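Methionine gamma-lyase (Trichomonas vaginalis, PDB 1E5E) belongs to the Cys/Met metabolism family of PLP-dependent enzymes, an alpha/beta fold that here forms an assembly of four chains around ligand pockets. Local coordinates at residues A[89-94]-A[115-120]; A[102-107]-A[148-153]; A[29-34]-A[245-250]; A[207-212]-A[337-342]; A[163-168]-A[298-303]. All blocks are in the same frame, centred on the assembly; numbering follows the deposited sequence.

Contact 1. Residues A[89-94]-A[115-120]; sequences AIAATV and HALFEH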
# COMPACT_ATOMS: atom_id res chain seq x y z
N ALA A 89 15.17 12.71 11.48
CA ALA A 89 15.85 13.69 10.66
C ALA A 89 16.71 14.58 11.59
O ALA A 89 17.89 14.76 11.28
CB ALA A 89 14.90 14.59 9.88
N ILE A 90 16.12 15.01 12.71
CA ILE A 90 16.88 15.82 13.65
C ILE A 90 18.08 15.04 14.23
O ILE A 90 19.22 15.53 14.24
CB ILE A 90 15.98 16.38 14.76
CG1 ILE A 90 14.95 17.38 14.17
CG2 ILE A 90 16.84 17.09 15.81
CD1 ILE A 90 13.69 17.45 15.01
N ALA A 91 17.83 13.83 14.68
CA ALA A 91 18.83 13.02 15.32
C ALA A 91 19.92 12.63 14.34
O ALA A 91 21.11 12.71 14.69
CB ALA A 91 18.14 11.79 15.91
N ALA A 92 19.58 12.22 13.12
CA ALA A 92 20.61 11.78 12.18
C ALA A 92 21.53 12.94 11.85
O ALA A 92 22.72 12.75 11.62
CB ALA A 92 19.99 11.23 10.89
N THR A 93 20.94 14.14 11.78
CA THR A 93 21.70 15.35 11.52
C THR A 93 22.60 15.67 12.72
O THR A 93 23.82 15.70 12.58
CB THR A 93 20.72 16.51 11.26
OG1 THR A 93 19.97 16.19 10.07
CG2 THR A 93 21.44 17.84 11.13
N VAL A 94 22.05 15.90 13.91
CA VAL A 94 22.93 16.28 15.00
C VAL A 94 23.83 15.12 15.44
O VAL A 94 24.93 15.45 15.90
CB VAL A 94 22.24 16.91 16.22
CG1 VAL A 94 21.37 18.09 15.80
CG2 VAL A 94 21.43 15.90 17.02
N HIS A 115 13.54 18.93 22.50
CA HIS A 115 14.10 19.49 23.74
C HIS A 115 14.60 18.35 24.63
O HIS A 115 15.73 18.44 25.10
CB HIS A 115 13.01 20.29 24.48
CG HIS A 115 13.55 21.17 25.58
ND1 HIS A 115 13.96 20.68 26.83
CD2 HIS A 115 13.69 22.53 25.54
CE1 HIS A 115 14.35 21.74 27.51
NE2 HIS A 115 14.21 22.84 26.79
N ALA A 116 13.82 17.27 24.70
CA ALA A 116 14.27 16.10 25.48
C ALA A 116 15.49 15.43 24.88
O ALA A 116 16.48 15.06 25.55
CB ALA A 116 13.14 15.09 25.63
N LEU A 117 15.52 15.26 23.56
CA LEU A 117 16.66 14.68 22.86
C LEU A 117 17.95 15.45 23.26
O LEU A 117 18.99 14.91 23.65
CB LEU A 117 16.47 14.80 21.33
CG LEU A 117 17.69 14.54 20.44
CD1 LEU A 117 18.19 13.09 20.55
CD2 LEU A 117 17.43 14.87 18.97
N PHE A 118 17.84 16.77 23.14
CA PHE A 118 18.93 17.69 23.44
C PHE A 118 19.30 17.68 24.92
O PHE A 118 20.47 17.55 25.30
CB PHE A 118 18.58 19.08 22.90
CG PHE A 118 18.55 19.43 21.43
CD1 PHE A 118 18.75 18.43 20.48
CD2 PHE A 118 18.27 20.71 20.96
CE1 PHE A 118 18.73 18.75 19.14
CE2 PHE A 118 18.22 21.05 19.60
CZ PHE A 118 18.45 20.02 18.69
N GLU A 119 18.33 17.78 25.84
CA GLU A 119 18.60 17.94 27.25
C GLU A 119 19.08 16.65 27.91
O GLU A 119 19.96 16.71 28.74
CB GLU A 119 17.36 18.46 27.99
CG GLU A 119 17.60 18.71 29.47
CD GLU A 119 16.47 19.46 30.14
OE1 GLU A 119 15.28 19.38 29.79
OE2 GLU A 119 16.76 20.22 31.09
N HIS A 120 18.52 15.51 27.50
CA HIS A 120 18.86 14.25 28.10
C HIS A 120 19.76 13.30 27.33
O HIS A 120 20.74 12.81 27.89
CB HIS A 120 17.56 13.53 28.52
CG HIS A 120 16.78 14.39 29.49
ND1 HIS A 120 17.34 14.72 30.71
CD2 HIS A 120 15.57 14.97 29.44
CE1 HIS A 120 16.49 15.48 31.38
NE2 HIS A 120 15.41 15.64 30.63
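The carbonyl oxygen of Ala-89, just before the Ile-90 that meets Leu-117 and Phe-118, is gripped twice by Thr-93. The backbone Thr-93 N bonds to Ala-89 O at 3.2 Å, as helix geometry requires, and Thr-93 OG1 comes to 2.8 Å from the same Ala-89 O. The two donors arrive from opposite faces of the carbonyl plane, the hydroxyl tilted 27° out of it, and a buried side-chain hydroxyl thus finds its acceptor inside its own helix. No hydrogen bond crosses to helix 112-124; there the evidence is apolar. Ile-90 CG2 lies 3.9 Å from Leu-117 CD2 and 4.2 Å from Phe-118 CE1, and thus sits where these two side chains diverge. Leu-117 CG stands anti to the backbone N (chi1 167°), and the second torsion then turns the CD2 branch to Ile-90 and on to Ala-91 CB, 4.4 Å from Leu-117 CD2. One turn after Ile-90, Val-94 CG1 comes within 4.3 Å of Phe-118 CE1, approaching the ring obliquely. The segment axes stay 11.4 Å apart at an angle of 33°, so contact is made mainly by side chains, though Leu-117 CD2 also reaches the backbone at Ala-91 CA. Phe-118 also meets Tyr-152 edge-to-face, and Leu-117 packs on Asp-239 of the second subunit. Both helices follow strands of the seven-stranded sheet and run in broadly the same direction, as in the large alpha/beta domain of fold-type I PLP-dependent enzymes; Ile-90 adds its side chain to the pocket that holds PPJ.

Contact 2. Residues A[102-107]-A[148-153]; sequences DHLISD and TKIVYF
His-103 and Ile-105 pair with Thr-148 and Val-151 in two neighbouring parallel strands of the seven-stranded sheet, whose backbones carry the first shell of contacts. Lys-149 N bonds to His-103 O at 2.8 Å, and Ile-105 N to Ile-150 O at 2.8 Å. Farther along, Ile-105 O accepts from Tyr-152 N, while Asp-107 N reaches Tyr-152 O at 2.9 Å. The pairing advances by one residue between His-103 and Leu-104, a beta bulge that takes up Lys-149, whose psi of -31° departs from extended values. Side chains on one face then meet as Ile-105 CB against Val-151 CG2, 4.1 Å apart; on the other, Leu-104 CD1 rests 3.8 Å from Ile-150 CG2. His-103 and Thr-148 lie side by side, pointing the same way, but the 2.4 Å between His-103 ND1 and Thr-148 OG1 is too short to be trusted as a length. In the next shell Asp-130 holds His-103 NE2 and Lys-145 N holds Thr-148 OG1. Just before the strand, Asp-102 OD1 forms a salt bridge with Lys-99. Lys-149, bent at chi2 (-62°), crosses the same carboxylate with its aliphatic chain, Lys-149 CE lying 3.4 Å from Asp-102 OD1.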
# COMPACT_ATOMS: atom_id res chain seq x y z
N ASP A 102 31.65 18.17 22.08
CA ASP A 102 31.18 19.32 21.30
C ASP A 102 30.14 20.11 22.10
O ASP A 102 29.68 19.71 23.15
CB ASP A 102 30.56 18.86 19.98
CG ASP A 102 31.58 18.38 18.98
OD1 ASP A 102 32.77 18.64 19.28
OD2 ASP A 102 31.19 17.81 17.93
N HIS A 103 29.78 21.29 21.58
CA HIS A 103 28.80 22.16 22.22
C HIS A 103 27.69 22.52 21.21
O HIS A 103 27.95 22.76 20.05
CB HIS A 103 29.44 23.46 22.73
CG HIS A 103 28.56 24.48 23.34
ND1 HIS A 103 28.55 25.81 22.87
CD2 HIS A 103 27.71 24.45 24.38
CE1 HIS A 103 27.71 26.52 23.58
NE2 HIS A 103 27.20 25.72 24.52
N LEU A 104 26.49 22.52 21.74
CA LEU A 104 25.32 22.86 21.01
C LEU A 104 24.52 23.99 21.64
O LEU A 104 24.11 23.84 22.78
CB LEU A 104 24.37 21.64 20.90
CG LEU A 104 23.11 21.95 20.06
CD1 LEU A 104 22.84 20.81 19.07
CD2 LEU A 104 21.91 22.13 20.98
N ILE A 105 24.19 24.99 20.83
CA ILE A 105 23.29 26.04 21.30
C ILE A 105 21.91 25.84 20.64
O ILE A 105 21.77 25.75 19.42
CB ILE A 105 23.81 27.44 20.96
CG1 ILE A 105 25.15 27.69 21.66
CG2 ILE A 105 22.80 28.53 21.33
CD1 ILE A 105 25.91 28.89 21.12
N SER A 106 20.88 25.83 21.47
CA SER A 106 19.53 25.73 20.99
C SER A 106 18.57 26.75 21.58
O SER A 106 18.68 27.18 22.73
CB SER A 106 18.96 24.36 21.42
OG SER A 106 17.59 24.27 21.04
N ASP A 107 17.56 27.07 20.77
CA ASP A 107 16.53 27.97 21.29
C ASP A 107 15.88 27.09 22.34
O ASP A 107 15.82 25.86 22.12
CB ASP A 107 15.51 28.45 20.30
CG ASP A 107 14.64 29.58 20.85
OD1 ASP A 107 13.65 29.25 21.55
OD2 ASP A 107 14.97 30.76 20.58
N THR A 148 31.71 25.13 20.06
CA THR A 148 30.33 25.26 19.59
C THR A 148 30.26 24.77 18.15
O THR A 148 30.91 25.34 17.28
CB THR A 148 29.81 26.72 19.71
OG1 THR A 148 29.63 26.97 21.11
CG2 THR A 148 28.46 26.88 18.99
N LYS A 149 29.48 23.75 17.87
CA LYS A 149 29.31 23.26 16.49
C LYS A 149 28.00 23.60 15.80
O LYS A 149 27.85 23.52 14.57
CB LYS A 149 29.36 21.71 16.59
CG LYS A 149 30.68 21.24 17.17
CD LYS A 149 31.84 21.66 16.23
CE LYS A 149 33.11 21.08 16.91
NZ LYS A 149 34.31 21.72 16.34
N ILE A 150 26.94 23.69 16.59
CA ILE A 150 25.59 23.89 16.13
C ILE A 150 24.80 24.97 16.88
O ILE A 150 24.86 25.11 18.10
CB ILE A 150 24.76 22.59 16.25
CG1 ILE A 150 25.33 21.48 15.35
CG2 ILE A 150 23.30 22.81 15.88
CD1 ILE A 150 24.79 20.11 15.66
N VAL A 151 24.09 25.77 16.08
CA VAL A 151 23.09 26.67 16.65
C VAL A 151 21.76 26.19 16.04
O VAL A 151 21.64 26.17 14.81
CB VAL A 151 23.37 28.13 16.35
CG1 VAL A 151 22.18 28.96 16.81
CG2 VAL A 151 24.65 28.59 17.07
N TYR A 152 20.76 25.88 16.84
CA TYR A 152 19.53 25.25 16.39
C TYR A 152 18.30 26.01 16.87
O TYR A 152 18.31 26.42 18.04
CB TYR A 152 19.48 23.81 16.99
CG TYR A 152 18.31 22.95 16.56
CD1 TYR A 152 17.09 23.05 17.21
CD2 TYR A 152 18.42 22.04 15.51
CE1 TYR A 152 16.00 22.27 16.83
CE2 TYR A 152 17.35 21.24 15.12
CZ TYR A 152 16.15 21.37 15.76
OH TYR A 152 15.09 20.58 15.40
N PHE A 153 17.30 26.19 16.02
CA PHE A 153 16.07 26.87 16.42
C PHE A 153 14.88 26.44 15.55
O PHE A 153 15.06 25.83 14.48
CB PHE A 153 16.23 28.41 16.30
CG PHE A 153 16.63 28.86 14.95
CD1 PHE A 153 15.68 29.08 13.94
CD2 PHE A 153 17.93 29.20 14.66
CE1 PHE A 153 16.05 29.44 12.67
CE2 PHE A 153 18.30 29.63 13.40
CZ PHE A 153 17.37 29.77 12.40

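Contact 3. Residues A[29-34]-A[245-250]; sequences IYQTST and ISPHDA
Tyr-30 and Gln-31 press on Pro-247 and His-248, and the tight part of the contact is confined to these four residues. Tyr-30 O lies 3.2 Å from Pro-247 CB and 3.4 Å from Pro-247 CG, so one edge of the proline ring abuts a carbonyl oxygen. Beside it Gln-31 OE1 is 3.1 Å from His-248 CB. The glutamine gets there because CG is anti to the backbone N (chi1 -175°) and the chain then bends at chi2 (76°), bringing the amide back to the helix start. Its plane stands 62° from that of the His-248 ring. Consecutive inverse gamma turns centred on Tyr-30 and Gln-31 kink the 29-34 backbone here, the first closed by Gln-31 N to Ile-29 O at 2.8 Å. Opposite them begins helix 247-257, with Ser-246 as its N-cap: Ser-246 OG accepts from His-248 N and Asp-249 N, both weakly. This loop and the helix start meet at an interface with the second and third subunits. Toward Ile-29 the fit is looser, since Ile-29 CG2 approaches no nearer than 3.8 Å, to His-248 CA. Nor does this slacker side open to solvent: all touching residues are buried. Gln-31 NE2 donates to Asp-216 O of the second subunit, and Ser-246 OG of this chain bonds to Asp-249 OD1 of the second subunit; Tyr-30 OH bonds to Asp-20 of the third subunit. The His-248 ring stacks on His-248 of the second subunit, and Asp-249 OD1 fixes its rotation, accepting from His-248 ND1 at 3.1 Å near the ring plane, on the anti lone pair.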
# COMPACT_ATOMS: atom_id res chain seq x y z
N ILE A 29 6.16 2.51 -7.12
CA ILE A 29 6.69 2.37 -5.78
C ILE A 29 7.82 1.35 -5.67
O ILE A 29 7.51 0.16 -5.79
CB ILE A 29 5.51 1.93 -4.86
CG1 ILE A 29 4.29 2.84 -5.04
CG2 ILE A 29 5.91 1.90 -3.41
CD1 ILE A 29 3.05 2.43 -4.29
N TYR A 30 9.07 1.74 -5.40
CA TYR A 30 10.13 0.74 -5.27
C TYR A 30 10.06 0.08 -3.90
O TYR A 30 10.99 0.28 -3.12
CB TYR A 30 11.50 1.39 -5.57
CG TYR A 30 11.68 1.42 -7.08
CD1 TYR A 30 12.29 0.36 -7.76
CD2 TYR A 30 11.15 2.46 -7.80
CE1 TYR A 30 12.35 0.38 -9.12
CE2 TYR A 30 11.21 2.51 -9.17
CZ TYR A 30 11.84 1.45 -9.82
OH TYR A 30 11.90 1.48 -11.19
N GLN A 31 9.09 -0.79 -3.62
CA GLN A 31 8.94 -1.50 -2.34
C GLN A 31 9.75 -2.79 -2.49
O GLN A 31 9.31 -3.91 -2.74
CB GLN A 31 7.48 -1.82 -2.03
CG GLN A 31 7.12 -2.46 -0.69
CD GLN A 31 7.18 -1.42 0.40
OE1 GLN A 31 6.79 -0.28 0.19
NE2 GLN A 31 7.73 -1.70 1.57
N THR A 32 11.07 -2.62 -2.48
CA THR A 32 12.10 -3.61 -2.66
C THR A 32 13.20 -3.30 -1.66
O THR A 32 13.58 -2.14 -1.58
CB THR A 32 12.67 -3.57 -4.11
OG1 THR A 32 13.54 -4.71 -4.30
CG2 THR A 32 13.50 -2.33 -4.47
N SER A 33 13.72 -4.28 -0.95
CA SER A 33 14.82 -4.01 -0.02
C SER A 33 16.17 -3.97 -0.71
O SER A 33 17.09 -3.32 -0.20
CB SER A 33 14.83 -5.10 1.07
OG SER A 33 15.20 -6.35 0.53
N THR A 34 16.30 -4.68 -1.85
CA THR A 34 17.64 -4.80 -2.44
C THR A 34 17.55 -4.76 -3.95
O THR A 34 16.50 -4.62 -4.58
CB THR A 34 18.29 -6.12 -1.93
OG1 THR A 34 19.68 -6.15 -2.24
CG2 THR A 34 17.65 -7.34 -2.61
N ILE A 245 13.27 5.43 5.75
CA ILE A 245 11.88 5.61 5.34
C ILE A 245 11.42 4.47 4.44
O ILE A 245 12.14 4.01 3.55
CB ILE A 245 11.64 6.95 4.64
CG1 ILE A 245 10.13 7.25 4.49
CG2 ILE A 245 12.29 7.00 3.27
CD1 ILE A 245 9.88 8.64 3.86
N SER A 246 10.17 4.08 4.58
CA SER A 246 9.51 3.11 3.72
C SER A 246 9.27 3.76 2.36
O SER A 246 8.61 4.81 2.30
CB SER A 246 8.12 2.75 4.25
OG SER A 246 7.33 2.13 3.21
N PRO A 247 9.60 3.08 1.27
CA PRO A 247 9.34 3.56 -0.07
C PRO A 247 7.87 3.81 -0.31
O PRO A 247 7.47 4.77 -0.98
CB PRO A 247 9.89 2.45 -1.00
CG PRO A 247 10.95 1.83 -0.13
CD PRO A 247 10.33 1.77 1.27
N HIS A 248 7.00 3.02 0.31
CA HIS A 248 5.56 3.21 0.19
C HIS A 248 5.17 4.54 0.84
O HIS A 248 4.41 5.29 0.27
CB HIS A 248 4.85 2.02 0.84
CG HIS A 248 3.42 2.30 1.18
ND1 HIS A 248 3.10 2.90 2.40
CD2 HIS A 248 2.27 2.14 0.51
CE1 HIS A 248 1.80 3.06 2.46
NE2 HIS A 248 1.27 2.60 1.32
N ASP A 249 5.74 4.91 1.96
CA ASP A 249 5.45 6.16 2.65
C ASP A 249 6.07 7.32 1.89
O ASP A 249 5.41 8.35 1.72
CB ASP A 249 5.97 6.15 4.09
CG ASP A 249 5.17 5.35 5.07
OD1 ASP A 249 4.41 4.44 4.70
OD2 ASP A 249 5.43 5.47 6.29
N ALA A 250 7.29 7.15 1.37
CA ALA A 250 7.86 8.23 0.57
C ALA A 250 6.94 8.53 -0.62
O ALA A 250 6.74 9.71 -0.97
CB ALA A 250 9.22 7.90 -0.00

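Contact 4. Residues A[207-212]-A[337-342]; sequences ATKYIN and VSLGGC. With PPJ (N-(hydroxy{3-hydroxy-2-methyl-5-[(phosphonooxy)methyl]pyridin-4-yl}methyl)norvaline), chain C.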
# COMPACT_ATOMS: atom_id res chain seq x y z
N ALA A 207 8.12 15.69 8.05
CA ALA A 207 7.30 15.64 6.84
C ALA A 207 5.94 15.03 7.18
O ALA A 207 4.93 15.25 6.49
CB ALA A 207 8.00 14.83 5.74
N THR A 208 5.78 14.54 8.41
CA THR A 208 4.54 14.09 8.98
C THR A 208 3.48 15.19 8.99
O THR A 208 2.26 14.90 9.09
CB THR A 208 4.75 13.70 10.46
OG1 THR A 208 5.91 12.86 10.54
CG2 THR A 208 3.52 13.08 11.10
N LYS A 209 3.90 16.44 8.96
CA LYS A 209 2.97 17.55 9.05
C LYS A 209 2.55 18.05 7.69
O LYS A 209 1.95 17.25 6.97
CB LYS A 209 3.57 18.66 9.94
CG LYS A 209 4.29 18.14 11.18
CD LYS A 209 3.47 17.13 11.93
CE LYS A 209 4.00 16.77 13.31
NZ LYS A 209 3.33 15.53 13.78
N TYR A 210 2.75 19.33 7.36
CA TYR A 210 2.22 19.91 6.15
C TYR A 210 2.66 19.26 4.84
O TYR A 210 1.87 19.13 3.92
CB TYR A 210 2.64 21.40 6.05
CG TYR A 210 1.90 22.24 7.08
CD1 TYR A 210 0.59 22.64 6.89
CD2 TYR A 210 2.52 22.62 8.25
CE1 TYR A 210 -0.07 23.39 7.85
CE2 TYR A 210 1.88 23.38 9.23
CZ TYR A 210 0.57 23.77 9.01
OH TYR A 210 -0.07 24.52 9.98
N ILE A 211 3.93 18.90 4.68
CA ILE A 211 4.48 18.38 3.45
C ILE A 211 3.67 17.14 2.97
O ILE A 211 3.09 17.20 1.88
CB ILE A 211 6.00 18.13 3.55
CG1 ILE A 211 6.77 19.48 3.67
CG2 ILE A 211 6.49 17.38 2.31
CD1 ILE A 211 8.23 19.38 4.08
N ASN A 212 3.51 16.12 3.77
CA ASN A 212 2.64 15.00 3.47
C ASN A 212 1.21 15.52 3.50
O ASN A 212 0.47 15.27 2.55
CB ASN A 212 2.80 13.86 4.44
CG ASN A 212 1.86 12.72 4.05
OD1 ASN A 212 2.01 12.26 2.91
ND2 ASN A 212 0.94 12.39 4.96
N VAL A 337 -2.79 15.16 18.84
CA VAL A 337 -1.56 15.91 18.60
C VAL A 337 -1.26 15.80 17.10
O VAL A 337 -2.05 15.23 16.35
CB VAL A 337 -0.41 15.45 19.48
CG1 VAL A 337 -0.82 15.56 20.96
CG2 VAL A 337 -0.04 13.98 19.19
N SER A 338 -0.13 16.32 16.66
CA SER A 338 0.22 16.43 15.27
C SER A 338 -0.38 17.73 14.71
O SER A 338 -1.08 18.44 15.43
CB SER A 338 -0.20 15.25 14.36
OG SER A 338 0.73 15.28 13.27
N LEU A 339 -0.19 17.98 13.42
CA LEU A 339 -0.64 19.23 12.82
C LEU A 339 -0.39 19.15 11.33
O LEU A 339 0.21 18.18 10.86
CB LEU A 339 0.25 20.39 13.41
CG LEU A 339 1.77 20.26 13.26
CD1 LEU A 339 2.42 21.32 12.36
CD2 LEU A 339 2.47 20.31 14.62
N GLY A 340 -0.77 20.19 10.58
CA GLY A 340 -0.48 20.25 9.16
C GLY A 340 -1.40 19.37 8.31
O GLY A 340 -1.05 19.25 7.12
N GLY A 341 -2.48 18.79 8.86
CA GLY A 341 -3.30 17.98 7.97
C GLY A 341 -4.41 18.81 7.33
O GLY A 341 -4.55 20.01 7.59
N CYS A 342 -5.17 18.17 6.45
CA CYS A 342 -6.31 18.79 5.80
C CYS A 342 -7.41 19.08 6.82
O CYS A 342 -8.23 20.00 6.67
CB CYS A 342 -6.88 17.86 4.70
SG CYS A 342 -5.72 17.70 3.32
N1 PPJ C . 9.83 19.04 14.57
C2 PPJ C . 8.69 19.72 14.81
C6 PPJ C . 9.93 17.71 14.87
C2A PPJ C . 8.59 21.11 14.96
C3 PPJ C . 7.58 18.94 15.22
O3 PPJ C . 6.54 19.63 15.59
C4 PPJ C . 7.63 17.54 15.33
C4A PPJ C . 6.45 16.86 15.75
C5 PPJ C . 8.85 16.88 15.21
N PPJ C . 5.49 17.43 16.50
C5A PPJ C . 9.00 15.46 15.14
OP4 PPJ C . 8.58 15.06 13.98
P PPJ C . 8.03 13.56 14.02
OP1 PPJ C . 7.68 13.23 12.50
OP2 PPJ C . 6.78 13.50 14.94
OP3 PPJ C . 9.13 12.54 14.55
CA PPJ C . 4.31 16.83 16.84
CB PPJ C . 4.26 15.45 17.34
C PPJ C . 3.44 17.68 17.59
CG PPJ C . 4.82 15.05 18.65
CD PPJ C . 3.73 14.91 19.61
O PPJ C . 3.87 18.85 17.90
OXT PPJ C . 2.14 17.53 17.54
O HOH W 1 0.17 14.38 10.88
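The ligand pocket is where Lys-209 and Ser-338 meet, two loops closing on PPJ from its phosphate end and its carboxylate end. Thr-208 OG1 bonds to PPJ OP1 at 2.7 Å, while Ser-338 N donates to PPJ OXT at 2.7 Å. Between them Lys-209, in one of its two modelled conformers and so with some reserve, bends at its second torsion (chi2 -49°) and runs on nearly extended; Lys-209 NZ donates to Ser-338 OG at 2.7 Å, and Lys-209 CE comes to 3.5 Å from PPJ C4A. Tyr-56 OH of the second subunit also bonds to this amine and to PPJ. A water ties the loops a second time, 2.8 Å from Thr-208 O, to which it donates, and 2.6 Å from Ser-338 OG. Beyond the pocket the backbone itself packs on a ring: Gly-340 CA sits over the centre of one Tyr-210 face, 3.4 Å from the centroid and 13° off the normal, a CH-pi contact made possible by the lack of a side chain. Leu-339 CD1 lies 3.8 Å from Tyr-210 CE2. The loop 207-212 leaves strand 202-206 of the larger sheet, and 337-342 links strands 334-335 and 345-347 of the smaller one; Tyr-210 touches both Met-264 of helix 260-279 and Met-311 of strand 311-316, with its hydroxyl bonded to Ser-310.

Contact 5. Residues A[163-168]-A[298-303]; sequences IIDMER and HDIAKK. With SO4 (sulfate ion), chain D.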
# COMPACT_ATOMS: atom_id res chain seq x y z
N ILE A 163 8.71 34.29 16.88
CA ILE A 163 9.44 34.45 15.63
C ILE A 163 10.91 34.68 15.90
O ILE A 163 11.22 35.41 16.82
CB ILE A 163 8.90 35.68 14.83
CG1 ILE A 163 7.39 35.51 14.63
CG2 ILE A 163 9.64 35.86 13.52
CD1 ILE A 163 6.97 34.33 13.79
N ILE A 164 11.80 34.10 15.11
CA ILE A 164 13.22 34.31 15.34
C ILE A 164 13.78 34.94 14.09
O ILE A 164 13.50 34.47 12.99
CB ILE A 164 13.96 33.02 15.68
CG1 ILE A 164 13.48 32.47 17.04
CG2 ILE A 164 15.49 33.25 15.67
CD1 ILE A 164 13.80 30.99 17.10
N ASP A 165 14.55 36.00 14.25
CA ASP A 165 15.26 36.65 13.16
C ASP A 165 16.45 35.79 12.76
O ASP A 165 17.53 35.82 13.35
CB ASP A 165 15.71 38.05 13.60
CG ASP A 165 16.43 38.77 12.49
OD1 ASP A 165 16.96 38.18 11.54
OD2 ASP A 165 16.51 40.01 12.61
N MET A 166 16.25 34.98 11.72
CA MET A 166 17.21 34.01 11.22
C MET A 166 18.48 34.65 10.66
O MET A 166 19.57 34.14 10.94
CB MET A 166 16.59 33.12 10.12
CG MET A 166 15.52 32.19 10.66
SD MET A 166 14.95 30.93 9.52
CE MET A 166 13.98 31.91 8.39
N GLU A 167 18.31 35.72 9.90
CA GLU A 167 19.52 36.36 9.38
C GLU A 167 20.46 36.79 10.52
O GLU A 167 21.66 36.53 10.46
CB GLU A 167 19.20 37.55 8.50
CG GLU A 167 20.46 38.04 7.80
CD GLU A 167 20.11 38.95 6.65
OE1 GLU A 167 18.91 39.20 6.36
OE2 GLU A 167 21.06 39.39 5.97
N ARG A 168 19.87 37.36 11.56
CA ARG A 168 20.62 37.79 12.72
C ARG A 168 21.31 36.64 13.44
O ARG A 168 22.50 36.78 13.77
CB ARG A 168 19.79 38.51 13.79
CG ARG A 168 20.78 39.29 14.68
CD ARG A 168 20.05 40.24 15.63
NE ARG A 168 19.31 39.44 16.61
CZ ARG A 168 17.97 39.59 16.70
NH1 ARG A 168 17.31 40.44 15.90
NH2 ARG A 168 17.35 38.84 17.59
N HIS A 298 6.56 40.56 13.77
CA HIS A 298 5.72 40.62 12.60
C HIS A 298 6.44 41.06 11.32
O HIS A 298 6.26 40.43 10.27
CB HIS A 298 4.49 41.53 12.81
CG HIS A 298 3.67 41.55 11.55
ND1 HIS A 298 2.98 40.42 11.13
CD2 HIS A 298 3.52 42.51 10.58
CE1 HIS A 298 2.42 40.71 9.96
NE2 HIS A 298 2.73 41.95 9.61
N ASP A 299 7.25 42.10 11.37
CA ASP A 299 8.07 42.56 10.27
C ASP A 299 9.13 41.51 9.93
O ASP A 299 9.44 41.35 8.74
CB ASP A 299 8.67 43.88 10.72
CG ASP A 299 7.54 44.89 10.96
OD1 ASP A 299 7.71 45.70 11.90
OD2 ASP A 299 6.52 44.88 10.23
N ILE A 300 9.66 40.81 10.92
CA ILE A 300 10.58 39.71 10.74
C ILE A 300 9.85 38.51 10.11
O ILE A 300 10.30 37.97 9.10
CB ILE A 300 11.24 39.16 12.01
CG1 ILE A 300 12.09 40.23 12.72
CG2 ILE A 300 12.08 37.92 11.72
CD1 ILE A 300 13.12 40.86 11.80
N ALA A 301 8.65 38.24 10.58
CA ALA A 301 7.83 37.13 10.09
C ALA A 301 7.46 37.41 8.64
O ALA A 301 7.56 36.57 7.76
CB ALA A 301 6.56 37.00 10.90
N LYS A 302 7.13 38.68 8.39
CA LYS A 302 6.79 39.13 7.06
C LYS A 302 7.97 39.00 6.10
O LYS A 302 7.78 38.60 4.96
CB LYS A 302 6.33 40.59 7.10
CG LYS A 302 5.91 41.17 5.74
CD LYS A 302 5.34 42.56 6.00
CE LYS A 302 5.23 43.38 4.72
NZ LYS A 302 4.19 42.87 3.80
N LYS A 303 9.18 39.33 6.52
CA LYS A 303 10.35 39.16 5.67
C LYS A 303 10.68 37.67 5.46
O LYS A 303 11.06 37.31 4.33
CB LYS A 303 11.52 39.96 6.22
CG LYS A 303 12.91 39.39 6.01
S SO4 D . 0.94 42.13 5.78
O1 SO4 D . -0.52 42.23 5.45
O2 SO4 D . 1.12 41.81 7.24
O3 SO4 D . 1.58 43.48 5.53
O4 SO4 D . 1.59 41.11 4.88
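Ile-300 and Ala-301 set helix 298-304, which connects strands 284-288 and 311-316 of the five-stranded sheet, against Ile-163 and Asp-165 at the start of helix 166-174, which follows strand 148-154 of the seven-stranded sheet. His-298 CB leaves the backbone away from segment 163-168; with CG anti to the backbone N (chi1 180°), the ring bonds through His-298 NE2 to sulfate O2 at 2.9 Å, the oxygen in plane at the ring edge. Ile-300 CG2 is 3.7 Å from Ile-163 CG2, the side chains sliding past in opposite directions, and the other branch ends at Ile-300 CD1, 3.6 Å from Asp-165 OD2. Ala-301 CB fills in beside Ile-163 CD1 at 4.0 Å. Lys-302 returns to the sulfate, probably from crystallisation liquor, with NZ 3.2 Å from sulfate O3. Asp-165 N-caps helix 166-174, taking Arg-168 N on OD1 at 3.0 Å from above the carboxylate plane; Arg-168 NH1, 3.4 Å from Asp-165 OD2, adds charge pairing alone, the oxygen lying well out of the guanidinium plane. Within these ranges the contact is thus apolar apart from that carboxylate, and polar bonds from this helix to Ile-164 O and Met-166 N come from Gln-304.

Contacts 1, 2 and 5 touch one after another in space. Contacts 1 and 2, with centres about 11 Å apart, touch and alternate along the chain, as helix 86-97, strand 103-107 and helix 112-124 follow one another; contact 2 touches contact 5 through Phe-153, and strand 148-154 leads on to helix 166-174. Contact 4 joins loops from both sheets at the ligand pocket, its centre about 20 Å from that of contact 1, which shares the pocket through Ile-90. Contact 3 closes the longest loop, nesting contacts 1 and 2, and lies about 38 Å from contact 5 between centres, across the chain's centre. Contacts 1, 3 and 4 all touch the second subunit, so the subunit interface runs past both the pocket and the more distant contact 3.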